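Local coordinates for probable transcriptional regulator, ArsR family protein (Rhodococcus sp. RHA1, PDB 3F6O) that probably acts as a DNA-binding transcription factor of the ArsR family, a winged helix-turn-helix regulator that forms a dimer, at residues S47-K50 with H51-L55. Residues are numbered along the deposited sequence; the frame is centred on the assembly and turned at random.
Sequences SFMK and HIHFL
His51 lies back against the preceding turn, its CD2 3.5 Å from Ser47 O, in the middle of helix 45-57. By its place after helix 34-38 and before the hairpin of strands 61-66 and 69-74, this is the second helix of the helix-turn-helix in a winged fold, consistent with the recognition helix of ArsR-family regulators. With CG anti to its carbonyl carbon (chi1 -65°), the His51 imidazole extends toward helix 18-28, where ND1 makes a weak hydrogen bond with Arg20 NH1. Next along the helix, Ile52 N bonds to Phe48 O with a nearly straight N-H...O angle of 166°; His51 N reaches the same oxygen only weakly. The side chains repeat this i to i+4 pairing: Phe48 CE2 lies obliquely against the Ile52 side chain, 3.6 Å from Ile52 CG1. Phe48 itself is buried, touching Val34, Leu37 and Ala38 of helix 34-38 as well as Thr19 and Val23 of helix 18-28. An alanine in place of Phe48 would take away the ring, and would probably leave Ile52 CG1 and CD1 without that partner and a gap against helices 18-28 and 34-38. His53 N is hydrogen-bonded to Met49 O at 2.9 Å. Bends at chi2 and chi3 curl the Met49 chain round, bringing CE to 3.7 Å from His53 NE2 and leaving that methyl 4.0 Å from Ile52 CG2. The Phe54 ring packs on Gln13 and Ala14 of helix 5-15 and makes a cation-pi contact with Arg20, while Phe54 N is hydrogen-bonded to Lys50 O at 3.0 Å.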
ATOM      1  N   SER A  47      19.454   6.371  -9.486  1.00 21.98           N
ATOM      2  CA  SER A  47      18.501   6.325  -8.376  1.00 21.51           C
ATOM      3  C   SER A  47      17.055   6.353  -8.879  1.00 20.15           C
ATOM      4  O   SER A  47      16.194   5.657  -8.341  1.00 19.18           O
ATOM      5  CB  SER A  47      18.726   7.467  -7.391  1.00 22.50           C
ATOM      6  OG  SER A  47      20.043   7.389  -6.857  1.00 26.02           O
ATOM      7  N   PHE A  48      16.813   7.137  -9.922  1.00 18.70           N
ATOM      8  CA  PHE A  48      15.473   7.187 -10.522  1.00 17.97           C
ATOM      9  C   PHE A  48      15.113   5.872 -11.200  1.00 17.45           C
ATOM     10  O   PHE A  48      13.986   5.394 -11.074  1.00 16.22           O
ATOM     11  CB  PHE A  48      15.321   8.344 -11.500  1.00 17.26           C
ATOM     12  CG  PHE A  48      13.887   8.523 -11.999  1.00 17.06           C
ATOM     13  CD1 PHE A  48      12.879   8.984 -11.144  1.00 15.67           C
ATOM     14  CD2 PHE A  48      13.561   8.212 -13.309  1.00 17.18           C
ATOM     15  CE1 PHE A  48      11.531   9.152 -11.613  1.00 16.07           C
ATOM     16  CE2 PHE A  48      12.234   8.369 -13.786  1.00 16.44           C
ATOM     17  CZ  PHE A  48      11.231   8.853 -12.928  1.00 16.49           C
ATOM     18  N   MET A  49      16.081   5.288 -11.896  1.00 17.19           N
ATOM     19  CA  MET A  49      15.898   3.988 -12.528  1.00 17.41           C
ATOM     20  C   MET A  49      15.512   2.881 -11.545  1.00 16.60           C
ATOM     21  O   MET A  49      14.788   1.969 -11.900  1.00 16.57           O
ATOM     22  CB  MET A  49      17.119   3.612 -13.380  1.00 17.58           C
ATOM     23  CG  MET A  49      17.274   4.432 -14.696  1.00 21.02           C
ATOM     24  SD  MET A  49      15.791   4.532 -15.727  1.00 24.41           S
ATOM     25  CE  MET A  49      15.391   2.811 -15.947  1.00 23.93           C
ATOM     26  N   LYS A  50      15.985   2.973 -10.308  1.00 17.17           N
ATOM     27  CA  LYS A  50      15.564   2.031  -9.256  1.00 17.69           C
ATOM     28  C   LYS A  50      14.051   2.093  -9.027  1.00 17.05           C
ATOM     29  O   LYS A  50      13.392   1.066  -8.875  1.00 15.63           O
ATOM     30  CB  LYS A  50      16.319   2.316  -7.957  1.00 18.01           C
ATOM     31  CG  LYS A  50      17.557   1.476  -7.809  1.00 24.07           C
ATOM     32  CD  LYS A  50      18.700   2.259  -7.220  1.00 31.99           C
ATOM     33  CE  LYS A  50      18.641   2.381  -5.729  1.00 34.73           C
ATOM     34  NZ  LYS A  50      20.015   2.807  -5.279  1.00 36.86           N
ATOM     35  N   HIS A  51      13.504   3.296  -9.054  1.00 16.03           N
ATOM     36  CA  HIS A  51      12.043   3.461  -8.932  1.00 16.79           C
ATOM     37  C   HIS A  51      11.275   2.942 -10.149  1.00 16.37           C
ATOM     38  O   HIS A  51      10.277   2.239 -10.020  1.00 15.55           O
ATOM     39  CB  HIS A  51      11.692   4.920  -8.650  1.00 16.64           C
ATOM     40  CG  HIS A  51      12.204   5.402  -7.335  1.00 18.54           C
ATOM     41  ND1 HIS A  51      11.900   4.765  -6.156  1.00 18.83           N
ATOM     42  CD2 HIS A  51      13.010   6.440  -7.007  1.00 20.05           C
ATOM     43  CE1 HIS A  51      12.490   5.394  -5.150  1.00 20.94           C
ATOM     44  NE2 HIS A  51      13.167   6.417  -5.641  1.00 22.99           N
ATOM     45  N   ILE A  52      11.744   3.291 -11.331  1.00 15.91           N
ATOM     46  CA  ILE A  52      11.139   2.777 -12.551  1.00 15.43           C
ATOM     47  C   ILE A  52      11.139   1.217 -12.556  1.00 15.10           C
ATOM     48  O   ILE A  52      10.125   0.563 -12.833  1.00 14.45           O
ATOM     49  CB  ILE A  52      11.892   3.340 -13.785  1.00 15.84           C
ATOM     50  CG1 ILE A  52      11.656   4.863 -13.901  1.00 15.57           C
ATOM     51  CG2 ILE A  52      11.463   2.617 -15.076  1.00 15.41           C
ATOM     52  CD1 ILE A  52      10.180   5.277 -14.145  1.00 18.10           C
ATOM     53  N   HIS A  53      12.292   0.634 -12.239  1.00 15.99           N
ATOM     54  CA  HIS A  53      12.421  -0.822 -12.228  1.00 17.09           C
ATOM     55  C   HIS A  53      11.502  -1.469 -11.193  1.00 16.36           C
ATOM     56  O   HIS A  53      10.898  -2.513 -11.440  1.00 15.73           O
ATOM     57  CB  HIS A  53      13.879  -1.224 -11.978  1.00 17.69           C
ATOM     58  CG  HIS A  53      14.765  -0.974 -13.157  1.00 21.11           C
ATOM     59  ND1 HIS A  53      16.020  -0.415 -13.041  1.00 24.65           N
ATOM     60  CD2 HIS A  53      14.565  -1.177 -14.484  1.00 25.28           C
ATOM     61  CE1 HIS A  53      16.564  -0.292 -14.241  1.00 23.50           C
ATOM     62  NE2 HIS A  53      15.702  -0.748 -15.134  1.00 24.96           N
ATOM     63  N   PHE A  54      11.397  -0.835 -10.032  1.00 16.57           N
ATOM     64  CA  PHE A  54      10.541  -1.363  -8.976  1.00 16.44           C
ATOM     65  C   PHE A  54       9.087  -1.330  -9.444  1.00 16.04           C
ATOM     66  O   PHE A  54       8.346  -2.303  -9.254  1.00 15.83           O
ATOM     67  CB  PHE A  54      10.742  -0.595  -7.657  1.00 17.37           C
ATOM     68  CG  PHE A  54      10.181  -1.324  -6.468  1.00 18.86           C
ATOM     69  CD1 PHE A  54      11.016  -2.006  -5.600  1.00 23.04           C
ATOM     70  CD2 PHE A  54       8.808  -1.398  -6.258  1.00 20.62           C
ATOM     71  CE1 PHE A  54      10.479  -2.707  -4.516  1.00 25.47           C
ATOM     72  CE2 PHE A  54       8.274  -2.108  -5.178  1.00 21.80           C
ATOM     73  CZ  PHE A  54       9.095  -2.761  -4.334  1.00 23.31           C
ATOM     74  N   LEU A  55       8.683  -0.213 -10.075  1.00 15.24           N
ATOM     75  CA  LEU A  55       7.328  -0.072 -10.651  1.00 15.55           C
ATOM     76  C   LEU A  55       7.029  -1.150 -11.702  1.00 15.56           C
ATOM     77  O   LEU A  55       5.937  -1.732 -11.740  1.00 14.95           O
ATOM     78  CB  LEU A  55       7.126   1.340 -11.272  1.00 16.47           C
ATOM     79  CG  LEU A  55       6.871   2.468 -10.236  1.00 18.71           C
ATOM     80  CD1 LEU A  55       6.704   3.852 -10.925  1.00 16.93           C
ATOM     81  CD2 LEU A  55       5.634   2.131  -9.355  1.00 18.92           C
TER